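Local atomic coordinates of aldehyde dehydrogenase (Staphylococcus aureus, PDB entry 6K0Z), a protein that catalyses the NAD+-dependent oxidation of 4,4'-diaponeurosporen-4-al to 4,4'-diaponeurosporenoic acid, a step in making the carotenoid staphyloxanthin. Residues G113-I118 with A138-I143; I257-S262 with L349-Y354; V293-Y298 with S318-R323. The protein carries 1 engineered substitution. All blocks are in the same frame, centred on the assembly; numbering follows the deposited sequence.

Contact 1 (G113-I118 with A138-I143); sequences GTVLII and AGNTAI
The side chain of Asn140 lies against Gly113 and overlaps the CG2 methyl of Val115, its CG being 3.8 Å from that Val115 carbon. Its first torsion (chi1 -54°) sets CG beside the backbone N, and from there OD1 accepts the backbone N-H of Gly113 at 3.0 Å, in the plane of the amide carbonyl. The other end of the amide is held as well, since ND2 donates to Ala135 O in the preceding helix. One asparagine thus ties the start of strand 114-118 to the turn that leads into its neighbour. Beyond it the backbones form a parallel ladder. Thr141 N reaches Gly113 O, Ile143 N reaches Val115 O at 2.8 Å, and Ile117 N closes on Ile143 O at 2.9 Å, while the bond from Val115 N to Thr141 O is weak. On one face of this ladder the hydroxyls of Thr114 and Thr141 meet, OG1 to OG1, at 2.8 Å, and Thr141 OG1 is also bonded to Ser18 of helix 10-24, which packs over that face. On the other face, Ala142 touches Leu132 of helix 126-138. That helix ends in a Schellman motif at Gly139. Strand 104-118, helix 126-138 and strand 141-145 together make a beta-alpha-beta crossover, the building unit of the Rossmann-type nucleotide-binding domain of aldehyde dehydrogenases.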
ATOM      1  N   GLY A 113     -12.768   0.915   8.187  1.00 34.46           N
ATOM      2  CA  GLY A 113     -13.818   1.770   8.704  1.00 34.85           C
ATOM      3  C   GLY A 113     -14.796   2.188   7.627  1.00 34.64           C
ATOM      4  O   GLY A 113     -15.478   1.338   7.049  1.00 35.22           O
ATOM      5  N   THR A 114     -14.890   3.489   7.359  1.00 34.48           N
ATOM      6  CA  THR A 114     -15.741   4.007   6.299  1.00 34.61           C
ATOM      7  C   THR A 114     -14.868   4.375   5.115  1.00 33.84           C
ATOM      8  O   THR A 114     -13.794   4.954   5.278  1.00 32.74           O
ATOM      9  CB  THR A 114     -16.560   5.214   6.758  1.00 35.64           C
ATOM     10  OG1 THR A 114     -17.372   4.832   7.879  1.00 36.93           O
ATOM     11  CG2 THR A 114     -17.481   5.710   5.641  1.00 36.36           C
ATOM     12  N   VAL A 115     -15.349   4.044   3.928  1.00 34.12           N
ATOM     13  CA  VAL A 115     -14.531   3.920   2.736  1.00 33.11           C
ATOM     14  C   VAL A 115     -15.200   4.682   1.602  1.00 33.33           C
ATOM     15  O   VAL A 115     -16.431   4.661   1.470  1.00 33.84           O
ATOM     16  CB  VAL A 115     -14.357   2.434   2.368  1.00 32.87           C
ATOM     17  CG1 VAL A 115     -14.098   2.263   0.886  1.00 32.73           C
ATOM     18  CG2 VAL A 115     -13.266   1.803   3.238  1.00 32.44           C
ATOM     19  N   LEU A 116     -14.386   5.352   0.788  1.00 31.97           N
ATOM     20  CA  LEU A 116     -14.862   6.114  -0.354  1.00 32.33           C
ATOM     21  C   LEU A 116     -14.429   5.416  -1.630  1.00 32.27           C
ATOM     22  O   LEU A 116     -13.257   5.038  -1.772  1.00 31.99           O
ATOM     23  CB  LEU A 116     -14.321   7.545  -0.339  1.00 32.18           C
ATOM     24  CG  LEU A 116     -14.468   8.359  -1.627  1.00 32.39           C
ATOM     25  CD1 LEU A 116     -15.923   8.490  -2.058  1.00 33.58           C
ATOM     26  CD2 LEU A 116     -13.850   9.743  -1.441  1.00 32.57           C
ATOM     27  N   ILE A 117     -15.369   5.246  -2.553  1.00 31.54           N
ATOM     28  CA  ILE A 117     -15.095   4.637  -3.850  1.00 31.77           C
ATOM     29  C   ILE A 117     -15.524   5.635  -4.910  1.00 32.32           C
ATOM     30  O   ILE A 117     -16.699   6.015  -4.961  1.00 33.27           O
ATOM     31  CB  ILE A 117     -15.827   3.295  -4.016  1.00 32.72           C
ATOM     32  CG1 ILE A 117     -15.248   2.260  -3.064  1.00 32.33           C
ATOM     33  CG2 ILE A 117     -15.752   2.805  -5.457  1.00 33.35           C
ATOM     34  CD1 ILE A 117     -16.008   0.969  -3.083  1.00 33.49           C
ATOM     35  N   ILE A 118     -14.579   6.075  -5.740  1.00 32.81           N
ATOM     36  CA  ILE A 118     -14.875   6.989  -6.839  1.00 33.51           C
ATOM     37  C   ILE A 118     -14.651   6.248  -8.151  1.00 34.07           C
ATOM     38  O   ILE A 118     -13.549   5.742  -8.397  1.00 33.44           O
ATOM     39  CB  ILE A 118     -14.012   8.256  -6.765  1.00 32.92           C
ATOM     40  CG1 ILE A 118     -14.095   8.888  -5.367  1.00 32.52           C
ATOM     41  CG2 ILE A 118     -14.496   9.236  -7.825  1.00 33.97           C
ATOM     42  CD1 ILE A 118     -12.977   9.861  -5.048  1.00 31.81           C
ATOM     43  N   ALA A 138     -14.292  -6.943   3.283  1.00 36.84           N
ATOM     44  CA  ALA A 138     -13.356  -6.550   4.326  1.00 35.97           C
ATOM     45  C   ALA A 138     -14.047  -6.011   5.573  1.00 36.19           C
ATOM     46  O   ALA A 138     -13.379  -5.827   6.595  1.00 35.92           O
ATOM     47  CB  ALA A 138     -12.377  -5.506   3.786  1.00 34.17           C
ATOM     48  N   GLY A 139     -15.354  -5.757   5.521  1.00 37.53           N
ATOM     49  CA  GLY A 139     -16.091  -5.333   6.698  1.00 38.04           C
ATOM     50  C   GLY A 139     -16.217  -3.839   6.894  1.00 36.83           C
ATOM     51  O   GLY A 139     -16.287  -3.374   8.039  1.00 36.96           O
ATOM     52  N   ASN A 140     -16.248  -3.068   5.816  1.00 36.98           N
ATOM     53  CA  ASN A 140     -16.313  -1.619   5.895  1.00 35.98           C
ATOM     54  C   ASN A 140     -17.725  -1.144   5.582  1.00 36.71           C
ATOM     55  O   ASN A 140     -18.574  -1.899   5.109  1.00 37.94           O
ATOM     56  CB  ASN A 140     -15.318  -0.980   4.916  1.00 34.54           C
ATOM     57  CG  ASN A 140     -13.901  -1.484   5.099  1.00 33.95           C
ATOM     58  OD1 ASN A 140     -13.125  -0.918   5.865  1.00 33.36           O
ATOM     59  ND2 ASN A 140     -13.550  -2.539   4.379  1.00 34.28           N
ATOM     60  N   THR A 141     -17.969   0.132   5.854  1.00 35.99           N
ATOM     61  CA  THR A 141     -19.048   0.852   5.200  1.00 36.26           C
ATOM     62  C   THR A 141     -18.489   1.588   3.987  1.00 35.18           C
ATOM     63  O   THR A 141     -17.276   1.761   3.841  1.00 33.99           O
ATOM     64  CB  THR A 141     -19.725   1.827   6.160  1.00 37.08           C
ATOM     65  OG1 THR A 141     -18.784   2.813   6.602  1.00 35.98           O
ATOM     66  CG2 THR A 141     -20.259   1.074   7.355  1.00 37.94           C
ATOM     67  N   ALA A 142     -19.378   2.003   3.095  1.00 35.69           N
ATOM     68  CA  ALA A 142     -18.917   2.544   1.828  1.00 35.03           C
ATOM     69  C   ALA A 142     -19.803   3.686   1.384  1.00 35.64           C
ATOM     70  O   ALA A 142     -21.030   3.622   1.505  1.00 36.87           O
ATOM     71  CB  ALA A 142     -18.891   1.482   0.726  1.00 35.48           C
ATOM     72  N   ILE A 143     -19.162   4.726   0.862  1.00 34.45           N
ATOM     73  CA  ILE A 143     -19.831   5.798   0.144  1.00 35.15           C
ATOM     74  C   ILE A 143     -19.275   5.795  -1.268  1.00 34.79           C
ATOM     75  O   ILE A 143     -18.052   5.787  -1.458  1.00 34.22           O
ATOM     76  CB  ILE A 143     -19.635   7.154   0.843  1.00 35.14           C
ATOM     77  CG1 ILE A 143     -20.495   7.189   2.106  1.00 35.98           C
ATOM     78  CG2 ILE A 143     -19.987   8.303  -0.089  1.00 35.55           C
ATOM     79  CD1 ILE A 143     -20.037   8.175   3.106  1.00 36.01           C
TER

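Contact 2 (I257-S262 with L349-Y354); sequences ILVHES and LPILTY
Glu261 N donates to the carbonyl oxygen of Tyr354 at 2.8 Å, and His260 CA adds a CA-H...O contact to the same Tyr354 O from the same side, at 3.3 Å. This oxygen also lies above one face of the His260 imidazole, near its rim. The Tyr354 side chain folds back over the partner strand, because CG sits between the backbone N and the carbonyl carbon (chi1 83°). Its ring therefore receives His260 CA over one face, a CH-pi contact of 3.8 Å from CA to the ring centroid. The imidazole of His260 turns its edge to the tyrosine face in a T-shaped pair, with the planes at 85°. Ser262 N donates to His260 ND1 at 2.9 Å, which limits the rotation of that ring, although the donor is tilted 23° from its plane. Upstream, regular parallel pairing takes over, with Val259 N to Leu352 O at 2.9 Å almost straight. On the face carrying Ile257, Val259 and Ile351, apolar branches meet: Ile257 CD1 lies 3.6 Å from Leu349 CD2, the two side chains crossing at about a right angle, and Val259 CG1 touches Ile351 CG2 at 3.5 Å. Glu261 OE1 is bonded to Gln355 NE2, just past the end of strand 348-354. Strand 256-260 lies between strands 223-226 and 348-354; helix 264-279 packs on the face carrying Ile257, Val259 and Thr353, and helix 357-366 packs against Leu258, Leu352 and Tyr354.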
ATOM      1  N   ILE A 257       1.009   1.534 -31.293  1.00 56.19           N
ATOM      2  CA  ILE A 257       1.778   0.358 -31.690  1.00 57.91           C
ATOM      3  C   ILE A 257       3.207   0.774 -31.998  1.00 57.95           C
ATOM      4  O   ILE A 257       3.438   1.738 -32.740  1.00 59.36           O
ATOM      5  CB  ILE A 257       1.159  -0.350 -32.907  1.00 60.85           C
ATOM      6  CG1 ILE A 257      -0.258  -0.826 -32.598  1.00 61.19           C
ATOM      7  CG2 ILE A 257       2.039  -1.520 -33.343  1.00 62.38           C
ATOM      8  CD1 ILE A 257      -0.865  -1.666 -33.701  1.00 64.31           C
ATOM      9  N   LEU A 258       4.163   0.044 -31.436  1.00 58.29           N
ATOM     10  CA  LEU A 258       5.557   0.111 -31.860  1.00 59.27           C
ATOM     11  C   LEU A 258       5.819  -1.150 -32.671  1.00 61.92           C
ATOM     12  O   LEU A 258       6.057  -2.222 -32.106  1.00 60.94           O
ATOM     13  CB  LEU A 258       6.507   0.220 -30.671  1.00 56.85           C
ATOM     14  CG  LEU A 258       6.504   1.513 -29.859  1.00 54.99           C
ATOM     15  CD1 LEU A 258       7.526   1.426 -28.740  1.00 53.71           C
ATOM     16  CD2 LEU A 258       6.796   2.694 -30.754  1.00 56.43           C
ATOM     17  N   VAL A 259       5.767  -1.019 -33.996  1.00 61.48           N
ATOM     18  CA  VAL A 259       5.876  -2.148 -34.913  1.00 64.69           C
ATOM     19  C   VAL A 259       7.221  -2.073 -35.625  1.00 66.47           C
ATOM     20  O   VAL A 259       7.632  -0.999 -36.086  1.00 65.46           O
ATOM     21  CB  VAL A 259       4.709  -2.174 -35.917  1.00 66.70           C
ATOM     22  CG1 VAL A 259       4.631  -0.880 -36.694  1.00 67.60           C
ATOM     23  CG2 VAL A 259       4.843  -3.338 -36.859  1.00 69.72           C
ATOM     24  N   HIS A 260       7.909  -3.209 -35.695  1.00 65.69           N
ATOM     25  CA  HIS A 260       9.197  -3.266 -36.362  1.00 67.55           C
ATOM     26  C   HIS A 260       9.052  -2.840 -37.819  1.00 70.76           C
ATOM     27  O   HIS A 260       8.009  -3.040 -38.446  1.00 72.17           O
ATOM     28  CB  HIS A 260       9.776  -4.677 -36.265  1.00 68.69           C
ATOM     29  CG  HIS A 260      11.143  -4.813 -36.857  1.00 70.64           C
ATOM     30  ND1 HIS A 260      11.356  -4.940 -38.213  1.00 73.99           N
ATOM     31  CD2 HIS A 260      12.367  -4.837 -36.279  1.00 70.44           C
ATOM     32  CE1 HIS A 260      12.653  -5.037 -38.444  1.00 75.52           C
ATOM     33  NE2 HIS A 260      13.289  -4.978 -37.287  1.00 73.11           N
ATOM     34  N   GLU A 261      10.109  -2.221 -38.346  1.00 71.67           N
ATOM     35  CA  GLU A 261      10.107  -1.699 -39.708  1.00 74.64           C
ATOM     36  C   GLU A 261       9.594  -2.716 -40.722  1.00 77.79           C
ATOM     37  O   GLU A 261       8.671  -2.437 -41.496  1.00 79.38           O
ATOM     38  CB  GLU A 261      11.526  -1.258 -40.078  1.00 75.75           C
ATOM     39  CG  GLU A 261      11.618   0.085 -40.748  1.00 77.16           C
ATOM     40  CD  GLU A 261      12.994   0.686 -40.593  1.00 77.89           C
ATOM     41  OE1 GLU A 261      13.101   1.799 -40.029  1.00 75.48           O
ATOM     42  OE2 GLU A 261      13.976   0.035 -41.015  1.00 80.46           O
ATOM     43  N   SER A 262      10.184  -3.912 -40.711  1.00 78.88           N
ATOM     44  CA  SER A 262       9.921  -4.898 -41.754  1.00 82.41           C
ATOM     45  C   SER A 262       8.447  -5.297 -41.817  1.00 82.65           C
ATOM     46  O   SER A 262       7.867  -5.377 -42.906  1.00 85.57           O
ATOM     47  CB  SER A 262      10.800  -6.126 -41.532  1.00 83.28           C
ATOM     48  OG  SER A 262      10.442  -6.801 -40.341  1.00 80.82           O
ATOM     49  N   LEU A 349      -5.916   4.334 -33.468  1.00 62.48           N
ATOM     50  CA  LEU A 349      -4.710   3.555 -33.188  1.00 61.31           C
ATOM     51  C   LEU A 349      -3.558   4.103 -34.019  1.00 63.55           C
ATOM     52  O   LEU A 349      -3.383   3.721 -35.185  1.00 66.76           O
ATOM     53  CB  LEU A 349      -4.931   2.069 -33.467  1.00 62.59           C
ATOM     54  CG  LEU A 349      -3.778   1.118 -33.121  1.00 61.42           C
ATOM     55  CD1 LEU A 349      -3.343   1.255 -31.673  1.00 58.06           C
ATOM     56  CD2 LEU A 349      -4.166  -0.309 -33.404  1.00 63.18           C
ATOM     57  N   PRO A 350      -2.748   5.001 -33.463  1.00 62.87           N
ATOM     58  CA  PRO A 350      -1.544   5.429 -34.177  1.00 64.32           C
ATOM     59  C   PRO A 350      -0.512   4.316 -34.177  1.00 64.24           C
ATOM     60  O   PRO A 350      -0.332   3.612 -33.182  1.00 61.98           O
ATOM     61  CB  PRO A 350      -1.065   6.643 -33.371  1.00 62.62           C
ATOM     62  CG  PRO A 350      -1.551   6.384 -32.008  1.00 59.96           C
ATOM     63  CD  PRO A 350      -2.883   5.684 -32.168  1.00 60.61           C
ATOM     64  N   ILE A 351       0.168   4.165 -35.308  1.00 64.63           N
ATOM     65  CA  ILE A 351       1.162   3.119 -35.488  1.00 64.85           C
ATOM     66  C   ILE A 351       2.494   3.763 -35.846  1.00 65.27           C
ATOM     67  O   ILE A 351       2.575   4.564 -36.785  1.00 67.67           O
ATOM     68  CB  ILE A 351       0.718   2.108 -36.556  1.00 67.60           C
ATOM     69  CG1 ILE A 351      -0.550   1.393 -36.080  1.00 67.25           C
ATOM     70  CG2 ILE A 351       1.806   1.100 -36.800  1.00 68.49           C
ATOM     71  CD1 ILE A 351      -1.701   1.458 -37.046  1.00 69.62           C
ATOM     72  N   LEU A 352       3.532   3.412 -35.092  1.00 64.17           N
ATOM     73  CA  LEU A 352       4.868   3.963 -35.242  1.00 63.62           C
ATOM     74  C   LEU A 352       5.842   2.834 -35.554  1.00 64.71           C
ATOM     75  O   LEU A 352       5.630   1.684 -35.159  1.00 64.23           O
ATOM     76  CB  LEU A 352       5.298   4.702 -33.964  1.00 60.63           C
ATOM     77  CG  LEU A 352       4.556   5.976 -33.537  1.00 59.37           C
ATOM     78  CD1 LEU A 352       3.164   5.698 -32.982  1.00 58.21           C
ATOM     79  CD2 LEU A 352       5.376   6.745 -32.517  1.00 57.43           C
ATOM     80  N   THR A 353       6.919   3.160 -36.265  1.00 64.72           N
ATOM     81  CA  THR A 353       7.895   2.171 -36.704  1.00 65.62           C
ATOM     82  C   THR A 353       9.143   2.217 -35.832  1.00 63.22           C
ATOM     83  O   THR A 353       9.519   3.269 -35.304  1.00 61.87           O
ATOM     84  CB  THR A 353       8.281   2.396 -38.169  1.00 69.65           C
ATOM     85  OG1 THR A 353       9.386   3.306 -38.260  1.00 71.02           O
ATOM     86  CG2 THR A 353       7.123   2.996 -38.923  1.00 70.83           C
ATOM     87  N   TYR A 354       9.786   1.064 -35.682  1.00 66.00           N
ATOM     88  CA  TYR A 354      11.051   0.997 -34.966  1.00 65.90           C
ATOM     89  C   TYR A 354      11.974   0.028 -35.687  1.00 68.43           C
ATOM     90  O   TYR A 354      11.520  -0.896 -36.368  1.00 70.22           O
ATOM     91  CB  TYR A 354      10.862   0.589 -33.490  1.00 63.05           C
ATOM     92  CG  TYR A 354      10.745  -0.901 -33.241  1.00 63.66           C
ATOM     93  CD1 TYR A 354      11.874  -1.683 -33.033  1.00 64.02           C
ATOM     94  CD2 TYR A 354       9.500  -1.521 -33.184  1.00 63.34           C
ATOM     95  CE1 TYR A 354      11.772  -3.041 -32.800  1.00 64.88           C
ATOM     96  CE2 TYR A 354       9.386  -2.877 -32.944  1.00 63.35           C
ATOM     97  CZ  TYR A 354      10.524  -3.634 -32.758  1.00 64.25           C
ATOM     98  OH  TYR A 354      10.411  -4.986 -32.524  1.00 65.02           O
TER

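Contact 3 (V293-Y298 with S318-R323); sequences VNLKHY and SDEDER
Tyr298 pushes its phenol end into the turn that follows Ser318, where OH comes within 3.0 Å of Ser318 CB and CE2 lies 3.5 Å from Glu320 CA. Over one face sits Arg323 CA, 4.0 Å from Tyr298 CD1, so the turn reaches the phenol end and one face of the ring. A second patch lies one helical turn earlier, where Leu295 CB packs over a face of the Arg323 guanidinium, 4.0 Å from NH2. Leu295 CD1 also brushes the Glu320 side chain. In the next shell, the arginine chain bends at chi2 and chi3, which brings NE back to Glu320 O at 2.7 Å, in the guanidinium plane. An Asx turn, Asp319 OD1 accepting from Asp321 N at 3.0 Å, shapes the same loop. The helix starts right after Asn294, whose O accepts from Tyr298 N, placing Tyr298 in the first helical turn. The side-chain bonds of Asp319 and Arg323 stay within the turn, and Glu320 turns OE2 to His299 NE2, whereas the interface rests largely on van der Waals contact. The positive end of the helix dipole would probably disfavour a cation here, which the Arg323 NE bond to Glu320 O may partly offset.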
ATOM      1  N   VAL A 293     -18.654   8.260 -25.127  1.00 60.52           N
ATOM      2  CA  VAL A 293     -19.520   8.583 -23.997  1.00 60.91           C
ATOM      3  C   VAL A 293     -20.272   9.894 -24.169  1.00 63.04           C
ATOM      4  O   VAL A 293     -21.328  10.075 -23.554  1.00 63.85           O
ATOM      5  CB  VAL A 293     -18.711   8.622 -22.681  1.00 58.66           C
ATOM      6  CG1 VAL A 293     -17.936   9.929 -22.566  1.00 58.46           C
ATOM      7  CG2 VAL A 293     -19.642   8.469 -21.484  1.00 58.04           C
ATOM      8  N   ASN A 294     -19.768  10.821 -24.980  1.00 66.25           N
ATOM      9  CA  ASN A 294     -20.299  12.170 -24.884  1.00 67.17           C
ATOM     10  C   ASN A 294     -19.868  13.012 -26.076  1.00 68.67           C
ATOM     11  O   ASN A 294     -18.862  12.738 -26.737  1.00 67.50           O
ATOM     12  CB  ASN A 294     -19.852  12.840 -23.575  1.00 64.63           C
ATOM     13  CG  ASN A 294     -20.624  14.111 -23.268  1.00 66.86           C
ATOM     14  OD1 ASN A 294     -20.134  14.987 -22.549  1.00 65.16           O
ATOM     15  ND2 ASN A 294     -21.848  14.216 -23.796  1.00 70.91           N
ATOM     16  N   LEU A 295     -20.668  14.053 -26.317  1.00 66.61           N
ATOM     17  CA  LEU A 295     -20.380  15.071 -27.319  1.00 69.62           C
ATOM     18  C   LEU A 295     -19.010  15.709 -27.110  1.00 68.03           C
ATOM     19  O   LEU A 295     -18.304  16.013 -28.079  1.00 69.66           O
ATOM     20  CB  LEU A 295     -21.483  16.126 -27.258  1.00 72.50           C
ATOM     21  CG  LEU A 295     -21.544  17.329 -28.185  1.00 75.99           C
ATOM     22  CD1 LEU A 295     -21.689  16.878 -29.630  1.00 78.42           C
ATOM     23  CD2 LEU A 295     -22.709  18.216 -27.744  1.00 78.09           C
ATOM     24  N   LYS A 296     -18.619  15.939 -25.855  1.00 70.26           N
ATOM     25  CA  LYS A 296     -17.350  16.616 -25.611  1.00 68.19           C
ATOM     26  C   LYS A 296     -16.174  15.693 -25.898  1.00 66.02           C
ATOM     27  O   LYS A 296     -15.235  16.071 -26.609  1.00 66.87           O
ATOM     28  CB  LYS A 296     -17.293  17.147 -24.181  1.00 65.91           C
ATOM     29  CG  LYS A 296     -17.885  18.552 -23.998  1.00 67.92           C
ATOM     30  CD  LYS A 296     -17.303  19.586 -24.975  1.00 69.92           C
ATOM     31  CE  LYS A 296     -18.206  19.847 -26.192  1.00 72.13           C
ATOM     32  NZ  LYS A 296     -17.588  20.829 -27.124  1.00 73.62           N
ATOM     33  N   HIS A 297     -16.201  14.480 -25.352  1.00 65.73           N
ATOM     34  CA  HIS A 297     -15.181  13.510 -25.727  1.00 65.34           C
ATOM     35  C   HIS A 297     -15.185  13.266 -27.227  1.00 68.20           C
ATOM     36  O   HIS A 297     -14.126  13.031 -27.824  1.00 67.75           O
ATOM     37  CB  HIS A 297     -15.400  12.210 -24.967  1.00 63.29           C
ATOM     38  CG  HIS A 297     -15.122  12.326 -23.506  1.00 60.42           C
ATOM     39  ND1 HIS A 297     -14.113  11.624 -22.884  1.00 59.12           N
ATOM     40  CD2 HIS A 297     -15.696  13.089 -22.546  1.00 60.19           C
ATOM     41  CE1 HIS A 297     -14.092  11.933 -21.599  1.00 57.31           C
ATOM     42  NE2 HIS A 297     -15.042  12.821 -21.368  1.00 57.84           N
ATOM     43  N   TYR A 298     -16.364  13.339 -27.847  1.00 64.68           N
ATOM     44  CA  TYR A 298     -16.477  13.188 -29.292  1.00 67.27           C
ATOM     45  C   TYR A 298     -15.737  14.304 -30.018  1.00 67.79           C
ATOM     46  O   TYR A 298     -14.814  14.049 -30.800  1.00 68.33           O
ATOM     47  CB  TYR A 298     -17.954  13.168 -29.687  1.00 70.22           C
ATOM     48  CG  TYR A 298     -18.209  12.970 -31.162  1.00 73.44           C
ATOM     49  CD1 TYR A 298     -17.903  11.767 -31.786  1.00 73.36           C
ATOM     50  CD2 TYR A 298     -18.771  13.981 -31.926  1.00 76.23           C
ATOM     51  CE1 TYR A 298     -18.145  11.583 -33.131  1.00 76.62           C
ATOM     52  CE2 TYR A 298     -19.013  13.808 -33.267  1.00 79.81           C
ATOM     53  CZ  TYR A 298     -18.701  12.610 -33.867  1.00 80.10           C
ATOM     54  OH  TYR A 298     -18.953  12.456 -35.211  1.00 84.37           O
ATOM     55  N   SER A 318     -17.399   9.678 -39.006  1.00 83.78           N
ATOM     56  CA  SER A 318     -17.981   9.893 -37.693  1.00 80.03           C
ATOM     57  C   SER A 318     -19.320  10.599 -37.846  1.00 83.14           C
ATOM     58  O   SER A 318     -19.429  11.558 -38.615  1.00 86.34           O
ATOM     59  CB  SER A 318     -17.034  10.738 -36.839  1.00 76.47           C
ATOM     60  OG  SER A 318     -16.741  11.958 -37.500  1.00 77.83           O
ATOM     61  N   ASP A 319     -20.326  10.131 -37.107  1.00 81.35           N
ATOM     62  CA  ASP A 319     -21.633  10.776 -37.058  1.00 84.24           C
ATOM     63  C   ASP A 319     -21.810  11.408 -35.686  1.00 80.09           C
ATOM     64  O   ASP A 319     -21.683  10.729 -34.661  1.00 77.03           O
ATOM     65  CB  ASP A 319     -22.767   9.782 -37.343  1.00 88.13           C
ATOM     66  CG  ASP A 319     -24.132  10.463 -37.510  1.00 90.91           C
ATOM     67  OD1 ASP A 319     -24.254  11.670 -37.203  1.00 90.73           O
ATOM     68  OD2 ASP A 319     -25.085   9.786 -37.957  1.00 92.48           O
ATOM     69  N   GLU A 320     -22.102  12.709 -35.678  1.00 83.79           N
ATOM     70  CA  GLU A 320     -22.258  13.435 -34.426  1.00 80.95           C
ATOM     71  C   GLU A 320     -23.473  12.965 -33.634  1.00 81.40           C
ATOM     72  O   GLU A 320     -23.446  12.977 -32.398  1.00 78.81           O
ATOM     73  CB  GLU A 320     -22.359  14.930 -34.716  1.00 82.60           C
ATOM     74  CG  GLU A 320     -22.769  15.779 -33.536  1.00 81.42           C
ATOM     75  CD  GLU A 320     -22.424  17.237 -33.732  1.00 82.60           C
ATOM     76  OE1 GLU A 320     -23.344  18.041 -34.001  1.00 84.69           O
ATOM     77  OE2 GLU A 320     -21.229  17.578 -33.624  1.00 81.78           O
ATOM     78  N   ASP A 321     -24.534  12.531 -34.316  1.00 81.08           N
ATOM     79  CA  ASP A 321     -25.801  12.307 -33.629  1.00 80.87           C
ATOM     80  C   ASP A 321     -25.801  11.046 -32.778  1.00 78.70           C
ATOM     81  O   ASP A 321     -26.499  11.001 -31.759  1.00 78.17           O
ATOM     82  CB  ASP A 321     -26.942  12.269 -34.639  1.00 85.08           C
ATOM     83  CG  ASP A 321     -27.318  13.649 -35.117  1.00 87.79           C
ATOM     84  OD1 ASP A 321     -26.439  14.539 -35.056  1.00 86.08           O
ATOM     85  OD2 ASP A 321     -28.478  13.843 -35.542  1.00 90.40           O
ATOM     86  N   GLU A 322     -25.050  10.015 -33.161  1.00 80.73           N
ATOM     87  CA  GLU A 322     -24.909   8.838 -32.314  1.00 78.66           C
ATOM     88  C   GLU A 322     -23.490   8.684 -31.776  1.00 75.46           C
ATOM     89  O   GLU A 322     -23.115   7.600 -31.315  1.00 73.89           O
ATOM     90  CB  GLU A 322     -25.356   7.575 -33.054  1.00 81.49           C
ATOM     91  CG  GLU A 322     -24.477   7.152 -34.204  1.00 83.64           C
ATOM     92  CD  GLU A 322     -24.905   5.812 -34.773  1.00 87.17           C
ATOM     93  OE1 GLU A 322     -25.670   5.092 -34.092  1.00 87.96           O
ATOM     94  OE2 GLU A 322     -24.483   5.483 -35.900  1.00 88.61           O
ATOM     95  N   ARG A 323     -22.703   9.762 -31.809  1.00 79.52           N
ATOM     96  CA  ARG A 323     -21.357   9.789 -31.237  1.00 75.16           C
ATOM     97  C   ARG A 323     -20.519   8.629 -31.764  1.00 74.76           C
ATOM     98  O   ARG A 323     -19.868   7.900 -31.012  1.00 71.12           O
ATOM     99  CB  ARG A 323     -21.412   9.778 -29.711  1.00 72.02           C
ATOM    100  CG  ARG A 323     -22.477  10.688 -29.139  1.00 72.43           C
ATOM    101  CD  ARG A 323     -22.161  12.147 -29.405  1.00 72.89           C
ATOM    102  NE  ARG A 323     -23.369  12.930 -29.664  1.00 75.55           N
ATOM    103  CZ  ARG A 323     -24.216  13.358 -28.729  1.00 74.68           C
ATOM    104  NH1 ARG A 323     -25.280  14.063 -29.089  1.00 78.19           N
ATOM    105  NH2 ARG A 323     -24.007  13.088 -27.443  1.00 71.63           N
TER

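In the fold
The three contacts involve two different sheets of the chain, and none of them touches another. Contact 1 lies in the sheet that also contains Glu217, a predicted active-site residue; the Ile117 side chain is about 10 Å from that of Glu217. Contacts 2 and 3 lie away from the predicted active-site residues but reach a common second sheet, and in sequence contact 3 is nested inside the loop that contact 2 closes. Their centres are 28 Å apart, with nearest atoms about 13 Å apart. Contacts 1 and 2 fall on opposite sides of the chain's centre, 44 Å between centres, while contact 3 approaches contact 1 to about 14 Å between nearest atoms.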